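PDB 4FS7: uncharacterized protein from Bacteroides ovatus, which is of unknown function but, as an extracellular leucine-rich repeat protein of the BspA type, probably takes part in binding other proteins. Local coordinates for residues V150-D155 against T175-L180; V105-R110 against L128-V133; N195-R200 against S218-G223; A135-D140 against F158-S163. All blocks are in the same frame, centred on the assembly; numbering follows the deposited sequence.

Interaction 1 (V150-D155 against T175-L180); sequences VTVIGD and TLHNGL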
loop_
_atom_site.group_PDB
_atom_site.type_symbol
_atom_site.label_atom_id
_atom_site.label_comp_id
_atom_site.label_asym_id
_atom_site.label_seq_id
_atom_site.Cartn_x
_atom_site.Cartn_y
_atom_site.Cartn_z
ATOM N N VAL A 150 11.598 14.049 -11.548
ATOM C CA VAL A 150 10.246 14.044 -11.036
ATOM C C VAL A 150 10.294 14.192 -9.528
ATOM O O VAL A 150 10.916 13.345 -8.854
ATOM C CB VAL A 150 9.485 12.797 -11.474
ATOM C CG1 VAL A 150 8.173 12.664 -10.679
ATOM C CG2 VAL A 150 9.254 12.835 -12.965
ATOM N N THR A 151 9.677 15.240 -8.984
ATOM C CA THR A 151 9.720 15.545 -7.562
ATOM C C THR A 151 8.457 15.165 -6.805
ATOM O O THR A 151 8.473 15.136 -5.575
ATOM C CB THR A 151 10.011 17.034 -7.328
ATOM O OG1 THR A 151 8.980 17.821 -7.916
ATOM C CG2 THR A 151 11.384 17.440 -7.909
ATOM N N VAL A 152 7.371 14.905 -7.521
ATOM C CA VAL A 152 6.086 14.516 -6.925
ATOM C C VAL A 152 5.429 13.444 -7.761
ATOM O O VAL A 152 5.332 13.610 -8.983
ATOM C CB VAL A 152 5.038 15.625 -6.875
ATOM C CG1 VAL A 152 3.949 15.163 -5.902
ATOM C CG2 VAL A 152 5.614 16.957 -6.472
ATOM N N ILE A 153 4.936 12.392 -7.105
ATOM C CA ILE A 153 4.084 11.417 -7.714
ATOM C C ILE A 153 2.878 11.283 -6.832
ATOM O O ILE A 153 3.000 10.921 -5.649
ATOM C CB ILE A 153 4.767 10.047 -7.942
ATOM C CG1 ILE A 153 6.044 10.179 -8.765
ATOM C CG2 ILE A 153 3.797 9.086 -8.623
ATOM C CD1 ILE A 153 6.851 8.876 -8.830
ATOM N N GLY A 154 1.698 11.609 -7.349
ATOM C CA GLY A 154 0.512 11.688 -6.527
ATOM C C GLY A 154 -0.071 10.351 -6.089
ATOM O O GLY A 154 0.245 9.283 -6.607
ATOM N N ASP A 155 -1.003 10.446 -5.133
ATOM C CA ASP A 155 -1.705 9.305 -4.603
ATOM C C ASP A 155 -2.214 8.409 -5.716
ATOM O O ASP A 155 -2.795 8.887 -6.709
ATOM C CB ASP A 155 -2.947 9.751 -3.786
ATOM C CG ASP A 155 -2.643 10.528 -2.540
ATOM O OD1 ASP A 155 -1.478 10.698 -2.197
ATOM O OD2 ASP A 155 -3.642 10.926 -1.877
ATOM N N THR A 175 9.285 10.473 -0.041
ATOM C CA THR A 175 7.969 10.039 0.423
ATOM C C THR A 175 7.212 9.351 -0.719
ATOM O O THR A 175 7.148 9.888 -1.828
ATOM C CB THR A 175 7.119 11.238 0.882
ATOM O OG1 THR A 175 7.812 11.969 1.896
ATOM C CG2 THR A 175 5.751 10.815 1.364
ATOM N N LEU A 176 6.685 8.159 -0.465
ATOM C CA LEU A 176 5.780 7.479 -1.384
ATOM C C LEU A 176 4.346 7.728 -0.936
ATOM O O LEU A 176 3.986 7.440 0.210
ATOM C CB LEU A 176 6.053 5.972 -1.536
ATOM C CG LEU A 176 7.459 5.553 -1.951
ATOM C CD1 LEU A 176 7.560 4.066 -2.215
ATOM C CD2 LEU A 176 7.949 6.403 -3.120
ATOM N N HIS A 177 3.556 8.308 -1.823
ATOM C CA HIS A 177 2.201 8.726 -1.508
ATOM C C HIS A 177 1.220 7.581 -1.328
ATOM O O HIS A 177 1.464 6.442 -1.734
ATOM C CB HIS A 177 1.703 9.726 -2.567
ATOM C CG HIS A 177 2.260 11.104 -2.384
ATOM N ND1 HIS A 177 1.537 12.234 -2.702
ATOM C CD2 HIS A 177 3.489 11.538 -1.992
ATOM C CE1 HIS A 177 2.287 13.308 -2.471
ATOM N NE2 HIS A 177 3.476 12.919 -2.043
ATOM N N ASN A 178 0.109 7.927 -0.710
ATOM C CA ASN A 178 -0.918 6.948 -0.384
ATOM C C ASN A 178 -1.335 6.115 -1.623
ATOM O O ASN A 178 -1.612 6.646 -2.697
ATOM C CB ASN A 178 -2.087 7.718 0.263
ATOM C CG ASN A 178 -3.291 6.861 0.575
ATOM O OD1 ASN A 178 -3.726 6.062 -0.233
ATOM N ND2 ASN A 178 -3.822 7.018 1.766
ATOM N N GLY A 179 -1.332 4.792 -1.462
ATOM C CA GLY A 179 -1.873 3.908 -2.472
ATOM C C GLY A 179 -1.134 3.921 -3.788
ATOM O O GLY A 179 -1.672 3.397 -4.763
ATOM N N LEU A 180 0.114 4.381 -3.808
ATOM C CA LEU A 180 0.833 4.568 -5.071
ATOM C C LEU A 180 0.834 3.366 -5.972
ATOM O O LEU A 180 0.631 3.490 -7.201
ATOM C CB LEU A 180 2.260 4.948 -4.761
ATOM C CG LEU A 180 3.164 5.294 -5.925
ATOM C CD1 LEU A 180 2.585 6.390 -6.794
ATOM C CD2 LEU A 180 4.540 5.735 -5.384
HETATM O O HOH W 1 4.802 9.256 -4.248
HETATM O O HOH W 2 -0.270 10.753 0.133
HETATM O O HOH W 3 -0.877 13.138 -3.892
#

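Interaction 2 (V105-R110 against L128-V133); sequences VKMIGR and LKSIGV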
loop_
_atom_site.group_PDB
_atom_site.type_symbol
_atom_site.label_atom_id
_atom_site.label_comp_id
_atom_site.label_asym_id
_atom_site.label_seq_id
_atom_site.Cartn_x
_atom_site.Cartn_y
_atom_site.Cartn_z
ATOM N N VAL A 105 6.556 18.445 -22.382
ATOM C CA VAL A 105 5.527 18.274 -21.343
ATOM C C VAL A 105 6.213 18.065 -19.977
ATOM O O VAL A 105 7.042 17.162 -19.838
ATOM C CB VAL A 105 4.591 17.126 -21.678
ATOM C CG1 VAL A 105 3.668 16.791 -20.498
ATOM C CG2 VAL A 105 3.785 17.486 -22.920
ATOM N N LYS A 106 5.869 18.919 -18.995
ATOM C CA LYS A 106 6.518 18.921 -17.690
ATOM C C LYS A 106 5.689 18.237 -16.594
ATOM O O LYS A 106 6.241 17.872 -15.530
ATOM C CB LYS A 106 6.827 20.356 -17.258
ATOM C CG LYS A 106 7.827 21.063 -18.198
ATOM C CD LYS A 106 7.848 22.596 -18.088
ATOM C CE LYS A 106 8.839 23.231 -19.126
ATOM N NZ LYS A 106 8.633 22.767 -20.585
HETATM N N MSE A 107 4.404 18.074 -16.835
HETATM C CA MSE A 107 3.509 17.503 -15.832
HETATM C C MSE A 107 2.504 16.566 -16.501
HETATM O O MSE A 107 1.940 16.875 -17.574
HETATM C CB MSE A 107 2.732 18.588 -15.111
HETATM C CG MSE A 107 3.584 19.727 -14.553
HETATM SE SE MSE A 107 2.542 21.127 -13.718
HETATM C CE MSE A 107 0.792 20.347 -14.123
ATOM N N ILE A 108 2.259 15.439 -15.854
ATOM C CA ILE A 108 1.125 14.614 -16.191
ATOM C C ILE A 108 0.124 14.827 -15.065
ATOM O O ILE A 108 0.397 14.550 -13.907
ATOM C CB ILE A 108 1.491 13.125 -16.297
ATOM C CG1 ILE A 108 2.589 12.904 -17.340
ATOM C CG2 ILE A 108 0.263 12.265 -16.659
ATOM C CD1 ILE A 108 2.231 13.365 -18.688
ATOM N N GLY A 109 -0.997 15.432 -15.399
ATOM C CA GLY A 109 -1.984 15.773 -14.405
ATOM C C GLY A 109 -2.839 14.626 -13.891
ATOM O O GLY A 109 -2.839 13.500 -14.400
ATOM N N ARG A 110 -3.656 14.991 -12.916
ATOM C CA ARG A 110 -4.695 14.126 -12.338
ATOM C C ARG A 110 -5.424 13.288 -13.390
ATOM O O ARG A 110 -5.986 13.863 -14.328
ATOM C CB ARG A 110 -5.694 15.043 -11.617
ATOM C CG ARG A 110 -6.911 14.380 -10.994
ATOM C CD ARG A 110 -7.717 15.376 -10.139
ATOM N NE ARG A 110 -7.077 15.619 -8.847
ATOM C CZ ARG A 110 -7.266 14.862 -7.761
ATOM N NH1 ARG A 110 -8.082 13.819 -7.814
ATOM N NH2 ARG A 110 -6.633 15.133 -6.631
ATOM N N LEU A 128 10.450 15.697 -17.303
ATOM C CA LEU A 128 9.211 15.674 -16.498
ATOM C C LEU A 128 9.472 16.011 -15.035
ATOM O O LEU A 128 10.469 15.565 -14.462
ATOM C CB LEU A 128 8.561 14.293 -16.561
ATOM C CG LEU A 128 7.078 14.194 -16.150
ATOM C CD1 LEU A 128 6.182 14.807 -17.257
ATOM C CD2 LEU A 128 6.694 12.732 -15.876
ATOM N N LYS A 129 8.547 16.749 -14.435
ATOM C CA LYS A 129 8.683 17.226 -13.066
ATOM C C LYS A 129 7.632 16.671 -12.102
ATOM O O LYS A 129 7.910 16.549 -10.926
ATOM C CB LYS A 129 8.679 18.742 -13.033
ATOM C CG LYS A 129 9.869 19.368 -13.760
ATOM C CD LYS A 129 11.239 18.876 -13.244
ATOM C CE LYS A 129 11.627 19.354 -11.805
ATOM N NZ LYS A 129 12.969 18.780 -11.294
ATOM N N SER A 130 6.452 16.320 -12.583
ATOM C CA SER A 130 5.426 15.810 -11.676
ATOM C C SER A 130 4.440 14.905 -12.362
ATOM O O SER A 130 4.178 15.003 -13.565
ATOM C CB SER A 130 4.671 16.956 -11.004
ATOM O OG SER A 130 3.878 17.668 -11.948
ATOM N N ILE A 131 3.925 13.976 -11.566
ATOM C CA ILE A 131 2.900 13.021 -11.971
ATOM C C ILE A 131 1.754 13.146 -10.975
ATOM O O ILE A 131 1.979 13.050 -9.768
ATOM C CB ILE A 131 3.440 11.585 -11.992
ATOM C CG1 ILE A 131 4.528 11.445 -13.055
ATOM C CG2 ILE A 131 2.308 10.547 -12.192
ATOM C CD1 ILE A 131 5.316 10.111 -13.004
ATOM N N GLY A 132 0.535 13.362 -11.466
ATOM C CA GLY A 132 -0.581 13.671 -10.601
ATOM C C GLY A 132 -1.272 12.472 -9.991
ATOM O O GLY A 132 -0.950 11.331 -10.279
ATOM N N VAL A 133 -2.268 12.795 -9.171
ATOM C CA VAL A 133 -3.116 11.796 -8.514
ATOM C C VAL A 133 -3.762 10.884 -9.567
ATOM O O VAL A 133 -4.338 11.352 -10.557
ATOM C CB VAL A 133 -4.149 12.487 -7.633
ATOM C CG1 VAL A 133 -5.211 11.501 -7.136
ATOM C CG2 VAL A 133 -3.463 13.159 -6.483
HETATM O O HOH W 4 1.291 16.716 -12.155
#

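Interaction 3 (N195-R200 against S218-G223); sequences NLKIIR and SLYYLG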
loop_
_atom_site.group_PDB
_atom_site.type_symbol
_atom_site.label_atom_id
_atom_site.label_comp_id
_atom_site.label_asym_id
_atom_site.label_seq_id
_atom_site.Cartn_x
_atom_site.Cartn_y
_atom_site.Cartn_z
ATOM N N ASN A 195 17.362 7.189 -0.215
ATOM C CA ASN A 195 17.156 8.031 0.958
ATOM C C ASN A 195 15.668 8.164 1.325
ATOM O O ASN A 195 15.258 9.130 1.936
ATOM C CB ASN A 195 17.755 9.417 0.729
ATOM C CG ASN A 195 18.155 10.106 2.014
ATOM O OD1 ASN A 195 17.931 11.297 2.158
ATOM N ND2 ASN A 195 18.772 9.371 2.941
ATOM N N LEU A 196 14.859 7.180 0.950
ATOM C CA LEU A 196 13.427 7.202 1.258
ATOM C C LEU A 196 13.229 7.310 2.767
ATOM O O LEU A 196 13.908 6.622 3.531
ATOM C CB LEU A 196 12.742 5.925 0.735
ATOM C CG LEU A 196 11.227 5.984 0.686
ATOM C CD1 LEU A 196 10.719 6.949 -0.386
ATOM C CD2 LEU A 196 10.645 4.594 0.485
ATOM N N LYS A 197 12.274 8.146 3.161
ATOM C CA LYS A 197 11.936 8.422 4.572
ATOM C C LYS A 197 10.615 7.814 5.016
ATOM O O LYS A 197 10.488 7.282 6.113
ATOM C CB LYS A 197 11.837 9.928 4.808
ATOM C CG LYS A 197 13.135 10.730 4.466
ATOM C CD LYS A 197 14.310 10.412 5.436
ATOM C CE LYS A 197 15.650 10.979 5.004
ATOM N NZ LYS A 197 15.711 12.454 5.165
ATOM N N ILE A 198 9.622 7.909 4.132
ATOM C CA ILE A 198 8.212 7.614 4.467
ATOM C C ILE A 198 7.528 6.830 3.370
ATOM O O ILE A 198 7.619 7.225 2.203
ATOM C CB ILE A 198 7.452 8.982 4.681
ATOM C CG1 ILE A 198 8.013 9.740 5.875
ATOM C CG2 ILE A 198 5.933 8.756 4.775
ATOM C CD1 ILE A 198 7.536 11.191 5.944
ATOM N N ILE A 199 6.822 5.770 3.745
ATOM C CA ILE A 199 5.876 5.066 2.865
ATOM C C ILE A 199 4.506 5.294 3.482
ATOM O O ILE A 199 4.252 4.876 4.624
ATOM C CB ILE A 199 6.197 3.565 2.726
ATOM C CG1 ILE A 199 7.542 3.379 2.027
ATOM C CG2 ILE A 199 5.068 2.837 2.026
ATOM C CD1 ILE A 199 8.070 1.941 2.006
ATOM N N ARG A 200 3.624 5.963 2.747
ATOM C CA ARG A 200 2.304 6.308 3.245
ATOM C C ARG A 200 1.315 5.160 3.158
ATOM O O ARG A 200 1.609 4.080 2.649
ATOM C CB ARG A 200 1.797 7.571 2.536
ATOM C CG ARG A 200 2.584 8.816 2.925
ATOM C CD ARG A 200 1.891 10.082 2.449
ATOM N NE ARG A 200 2.563 11.307 2.878
ATOM C CZ ARG A 200 2.464 12.491 2.245
ATOM N NH1 ARG A 200 1.752 12.588 1.118
ATOM N NH2 ARG A 200 3.126 13.568 2.700
ATOM N N SER A 218 17.442 5.059 5.942
ATOM C CA SER A 218 16.724 6.313 6.158
ATOM C C SER A 218 15.191 6.148 6.399
ATOM O O SER A 218 14.548 7.076 6.840
ATOM C CB SER A 218 16.915 7.254 4.954
ATOM O OG SER A 218 16.609 6.532 3.753
ATOM N N LEU A 219 14.636 5.000 6.033
ATOM C CA LEU A 219 13.213 4.793 6.064
ATOM C C LEU A 219 12.742 4.553 7.486
ATOM O O LEU A 219 13.168 3.606 8.139
ATOM C CB LEU A 219 12.856 3.616 5.165
ATOM C CG LEU A 219 11.403 3.165 5.149
ATOM C CD1 LEU A 219 10.456 4.224 4.641
ATOM C CD2 LEU A 219 11.292 1.911 4.311
ATOM N N TYR A 220 11.883 5.449 7.979
ATOM C CA TYR A 220 11.500 5.361 9.395
ATOM C C TYR A 220 10.028 5.142 9.647
ATOM O O TYR A 220 9.643 4.902 10.787
ATOM C CB TYR A 220 12.017 6.574 10.175
ATOM C CG TYR A 220 11.408 7.872 9.788
ATOM C CD1 TYR A 220 10.153 8.229 10.224
ATOM C CD2 TYR A 220 12.101 8.762 8.956
ATOM C CE1 TYR A 220 9.596 9.465 9.857
ATOM C CE2 TYR A 220 11.550 9.973 8.576
ATOM C CZ TYR A 220 10.288 10.308 9.026
ATOM O OH TYR A 220 9.709 11.512 8.699
ATOM N N TYR A 221 9.200 5.226 8.599
ATOM C CA TYR A 221 7.754 5.170 8.737
ATOM C C TYR A 221 7.096 4.333 7.695
ATOM O O TYR A 221 7.328 4.532 6.506
ATOM C CB TYR A 221 7.180 6.599 8.697
ATOM C CG TYR A 221 5.668 6.678 8.838
ATOM C CD1 TYR A 221 4.809 6.546 7.746
ATOM C CD2 TYR A 221 5.100 6.826 10.070
ATOM C CE1 TYR A 221 3.440 6.623 7.896
ATOM C CE2 TYR A 221 3.721 6.855 10.234
ATOM C CZ TYR A 221 2.889 6.742 9.140
ATOM O OH TYR A 221 1.501 6.795 9.291
ATOM N N LEU A 222 6.217 3.438 8.127
ATOM C CA LEU A 222 5.292 2.698 7.224
ATOM C C LEU A 222 3.868 2.962 7.663
ATOM O O LEU A 222 3.512 2.712 8.804
ATOM C CB LEU A 222 5.451 1.161 7.244
ATOM C CG LEU A 222 6.810 0.575 6.944
ATOM C CD1 LEU A 222 6.823 -0.961 7.063
ATOM C CD2 LEU A 222 7.356 0.989 5.610
ATOM N N GLY A 223 3.037 3.445 6.738
ATOM C CA GLY A 223 1.674 3.833 7.024
ATOM C C GLY A 223 0.694 2.662 7.108
ATOM O O GLY A 223 1.027 1.473 6.912
#

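Interaction 4 (A135-D140 against F158-S163); sequences AFKGCD and FATCES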
loop_
_atom_site.group_PDB
_atom_site.type_symbol
_atom_site.label_atom_id
_atom_site.label_comp_id
_atom_site.label_asym_id
_atom_site.label_seq_id
_atom_site.Cartn_x
_atom_site.Cartn_y
_atom_site.Cartn_z
ATOM N N ALA A 135 -2.721 9.310 -11.985
ATOM C CA ALA A 135 -2.372 9.647 -13.377
ATOM C C ALA A 135 -2.380 8.459 -14.318
ATOM O O ALA A 135 -2.722 8.597 -15.490
ATOM C CB ALA A 135 -1.002 10.351 -13.402
ATOM N N PHE A 136 -1.915 7.303 -13.824
ATOM C CA PHE A 136 -1.786 6.098 -14.636
ATOM C C PHE A 136 -2.610 4.930 -14.060
ATOM O O PHE A 136 -2.325 3.779 -14.355
ATOM C CB PHE A 136 -0.326 5.682 -14.803
ATOM C CG PHE A 136 0.504 6.695 -15.547
ATOM C CD1 PHE A 136 0.400 6.812 -16.935
ATOM C CD2 PHE A 136 1.327 7.604 -14.881
ATOM C CE1 PHE A 136 1.147 7.729 -17.608
ATOM C CE2 PHE A 136 2.067 8.532 -15.600
ATOM C CZ PHE A 136 1.948 8.581 -16.953
ATOM N N LYS A 137 -3.645 5.248 -13.290
ATOM C CA LYS A 137 -4.400 4.213 -12.595
ATOM C C LYS A 137 -5.037 3.252 -13.598
ATOM O O LYS A 137 -5.812 3.652 -14.490
ATOM C CB LYS A 137 -5.433 4.848 -11.677
ATOM C CG LYS A 137 -6.289 3.846 -10.922
ATOM C CD LYS A 137 -7.171 4.517 -9.879
ATOM C CE LYS A 137 -7.845 3.494 -8.983
ATOM N NZ LYS A 137 -8.553 4.152 -7.834
ATOM N N GLY A 138 -4.701 1.980 -13.510
ATOM C CA GLY A 138 -5.273 0.977 -14.402
ATOM C C GLY A 138 -4.537 0.759 -15.693
ATOM O O GLY A 138 -4.892 -0.131 -16.445
ATOM N N CYS A 139 -3.497 1.513 -15.967
ATOM C CA CYS A 139 -2.744 1.279 -17.202
ATOM C C CYS A 139 -2.081 -0.079 -17.193
ATOM O O CYS A 139 -1.753 -0.605 -16.144
ATOM C CB CYS A 139 -1.688 2.353 -17.381
ATOM S SG CYS A 139 -2.343 3.976 -17.868
ATOM N N ASP A 140 -1.894 -0.657 -18.375
ATOM C CA ASP A 140 -1.431 -2.045 -18.523
ATOM C C ASP A 140 0.073 -2.177 -18.827
ATOM O O ASP A 140 0.504 -3.183 -19.377
ATOM C CB ASP A 140 -2.277 -2.815 -19.540
ATOM C CG ASP A 140 -2.336 -4.285 -19.221
ATOM O OD1 ASP A 140 -2.363 -4.627 -18.013
ATOM O OD2 ASP A 140 -2.344 -5.081 -20.181
ATOM N N PHE A 158 -0.165 4.773 -9.784
ATOM C CA PHE A 158 0.007 3.501 -10.457
ATOM C C PHE A 158 -0.892 2.436 -9.847
ATOM O O PHE A 158 -0.628 1.236 -9.967
ATOM C CB PHE A 158 1.481 3.076 -10.451
ATOM C CG PHE A 158 2.337 4.035 -11.204
ATOM C CD1 PHE A 158 2.320 3.996 -12.583
ATOM C CD2 PHE A 158 3.099 5.005 -10.558
ATOM C CE1 PHE A 158 3.050 4.892 -13.347
ATOM C CE2 PHE A 158 3.852 5.906 -11.324
ATOM C CZ PHE A 158 3.788 5.839 -12.705
ATOM N N ALA A 159 -1.953 2.844 -9.168
ATOM C CA ALA A 159 -2.853 1.842 -8.565
ATOM C C ALA A 159 -3.514 0.996 -9.655
ATOM O O ALA A 159 -3.862 1.521 -10.737
ATOM C CB ALA A 159 -3.907 2.509 -7.708
ATOM N N THR A 160 -3.691 -0.300 -9.379
ATOM C CA THR A 160 -4.376 -1.236 -10.265
ATOM C C THR A 160 -3.661 -1.360 -11.592
ATOM O O THR A 160 -4.277 -1.774 -12.571
ATOM C CB THR A 160 -5.900 -0.967 -10.399
ATOM O OG1 THR A 160 -6.164 0.124 -11.252
ATOM C CG2 THR A 160 -6.528 -0.678 -9.086
ATOM N N CYS A 161 -2.357 -1.140 -11.634
ATOM C CA CYS A 161 -1.553 -1.445 -12.811
ATOM C C CYS A 161 -1.170 -2.934 -12.709
ATOM O O CYS A 161 -0.127 -3.322 -12.154
ATOM C CB CYS A 161 -0.349 -0.537 -12.882
ATOM S SG CYS A 161 -0.798 1.197 -13.256
ATOM N N GLU A 162 -2.071 -3.773 -13.222
ATOM C CA GLU A 162 -2.047 -5.210 -12.922
ATOM C C GLU A 162 -1.020 -6.013 -13.713
ATOM O O GLU A 162 -0.807 -7.179 -13.397
ATOM C CB GLU A 162 -3.462 -5.823 -13.030
ATOM C CG GLU A 162 -4.441 -5.216 -12.000
ATOM C CD GLU A 162 -5.830 -5.795 -12.012
ATOM O OE1 GLU A 162 -6.268 -6.364 -13.036
ATOM O OE2 GLU A 162 -6.507 -5.673 -10.974
ATOM N N SER A 163 -0.345 -5.376 -14.679
ATOM C CA SER A 163 0.733 -6.020 -15.415
ATOM C C SER A 163 2.107 -5.483 -15.006
ATOM O O SER A 163 3.112 -5.965 -15.528
ATOM C CB SER A 163 0.561 -5.824 -16.934
ATOM O OG SER A 163 -0.572 -6.508 -17.368
HETATM O O HOH W 5 -3.874 -3.068 -15.717
HETATM O O HOH W 6 0.065 -2.589 -15.449
#

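Interaction 1 (V150-D155 against T175-L180)
Asp155 and His177 carry most of this contact between two successive turns of the BspA-type leucine-rich repeat solenoid. The contact lies at a seam. Strand 152-153 is the last of one parallel sheet, and strand 175-176 is the first of the next. The CA atoms of Val152 and Thr175 are 8.8 Å apart, too far for direct strand pairing. A water takes over part of that job: it donates to Ile153 O at 2.8 Å, accepts from His177 N and reaches Thr175 O weakly.

The imidazole of His177 has CG opposite its own carbonyl carbon (chi1 -77°), which carries the ring across the Ile153-Gly154 backbone. Ile153 O then sits 3.3 Å above the His177 ring plane, displaced toward the rim. A second water lies in the ring plane, 2.8 Å from His177 ND1, and accepts from Asp155 N.

The carboxylate of Asp155 crosses the imidazole rather than stacking on it, the two planes being 62° apart. Its OD1 packs against His177 CB at 3.3 Å. The same Asp155 OD1 accepts from a third water at 2.6 Å, and this water accepts a hydrogen bond from Asn178 N. Here the backbones come close, with Asp155 CA 3.3 Å from Asn178 O. Three waters bridge the polar groups of the two segments.

Beneath the polar layer, a type II turn from His177 to Leu180 turns Leu180 inward. Its side chain meets that of Ile153 at about a right angle, with Leu180 CD1 a tight 3.5 Å from Ile153 CG2.

Interaction 2 (V105-R110 against L128-V133)
Ile108 and Leu128 form the buried side of this contact, beneath a parallel backbone ladder. Their side chains cross at about a right angle, with Ile108 CG1 4.1 Å from Leu128 CD1. Leu128 CG lies opposite the backbone N (chi1 -162°), and this swings CD1 in against the Lys106 peptide, 3.5 Å from Lys106 O.

The ladder itself is tight. Lys129 N donates to Lys106 O at 2.8 Å, and Ser130 N adds a weak bond to the same oxygen. Ile108 then bonds both ways: its N reaches Ser130 O at 3.0 Å, and Ile108 O receives Gly132 N at 2.7 Å.

The face of Met107 and Ser130 is looser and wetter. Selenomethionine Met107 runs outward, its CG 3.3 Å from Ser130 OG in the modelled conformer of Ser130. In that conformer a water donates to Ile108 O and lies 2.8 Å from Ser130 OG. Beyond the strand ends, exposed Arg110 runs beside Val133 and bends at chi3 (-77°). In the modelled conformer this bend lays the guanidinium over the valine, with Val133 CB 3.7 Å above the Arg110 plane. The lysine tips turn elsewhere, Lys106 NZ to Ser104 O and Lys129 NZ to Gly149 O.

Strand 130-131 continues the ladder to strand 152-153. Short parallel strands in register, with aliphatic residues such as Ile108 and Ile131 turned to the core, are characteristic of a leucine-rich repeat solenoid.

Interaction 3 (N195-R200 against S218-G223)
Ile198 pairs with Tyr221 and Ile199 with Leu222 in a parallel ladder whose two segments run only 6° apart. Lys197 O accepts from Tyr220 N at 3.0 Å and weakly from Tyr221 N. Ile199 N donates to Tyr221 O at 3.1 Å, and Ile199 O receives Gly223 N at 2.8 Å.

A side chain extends the ladder at its start. Ser218 OG donates to Leu196 O at 2.7 Å, coming from above the carbonyl plane, 42° out of it.

Tyr220 has its CG wedged between the backbone N and the carbonyl carbon (chi1 66°), a torsion that brings the ring back over the first segment. Lys197 O lies 3.6 Å above one face of the Tyr220 ring, near the rim. Farther out, the ring runs alongside Ile198, and Tyr220 OH meets Ile198 CD1 at 3.5 Å. Ile198 CG2 touches Tyr221 CD1 obliquely, while Ile199 O sits at the edge of the Tyr221 ring.

The face of the sheet that carries Ile199 and Leu222 is aliphatic and buried. These two side chains lie side by side, with Ile199 CD1 3.8 Å from Leu222 CD2. Leu219 CD2 also touches Ile199 CD1.

Leu176 on one flank and Leu244 on the other continue this core. Strands 198-199 and 221-222 are inner members of a parallel sheet, the repeating ladder of a leucine-rich repeat solenoid.

Interaction 4 (A135-D140 against F158-S163)
Phe136 and Phe158 occupy matching places in two successive type II turns, Phe136 to Cys139 and Phe158 to Cys161. With nearly equal first torsions (chi1 -64° and -63°), the two rings lie side by side and point the same way. The ring planes are only 6° apart but slid past each other, with centroids of Phe136 and Phe158 5.4 Å apart and little overlap. The closest atoms are Phe136 CD2 and Phe158 CE1 at 3.6 Å. Phe136 also meets Phe113 nearly parallel, which extends the file of phenylalanines along the solenoid core. Its backbone is in close contact too, with Phe136 O 3.2 Å from Cys161 SG.

Lys137 passes across the next turn, with its CG 3.4 Å from Ala159 O. The chain runs on extended, and NZ makes a salt bridge to Glu156.

Gly138 makes the one direct backbone bond, from Gly138 N to Ala159 O at 2.9 Å, almost in line with the C=O bond. That oxygen has a second donor. Thr160 OG1 reaches Ala159 O at 2.7 Å from above the carbonyl plane.

Cys139 O rests against Cys161 CA and accepts from a water at 2.8 Å. The water in turn accepts from Ser163 N.

Asp140 ends the segment. Its OD1 accepts from Ser163 OG at 2.7 Å, the hydroxyl arriving from above the carboxylate plane.

The contact passes from aromatic packing at Phe136 to polar bonds at Gly138 and Asp140. Direct hydrogen bonds are few, so ring packing and water bridging probably contribute to the cohesion of the two turns.

From the N terminus, interaction 2 comes first and closes a loop of one solenoid turn before any other contact opens. Interactions 4 and 1 then cross: 135-140 opens, 150-155 follows, 158-163 closes the first and 175-180 the second. Interaction 3 comes last, in series. Interactions 2 and 1 share a sheet through strands 130-131 and 152-153, where Gly154 N probably bonds to Ile131 O. Interaction 1 hands over to interaction 3 through Leu176 and Arg200. Interaction 4 ties together the turns beyond the strands, packing on interaction 2 through Ile108 and meeting interaction 1 where Phe158 N faces Leu180 O.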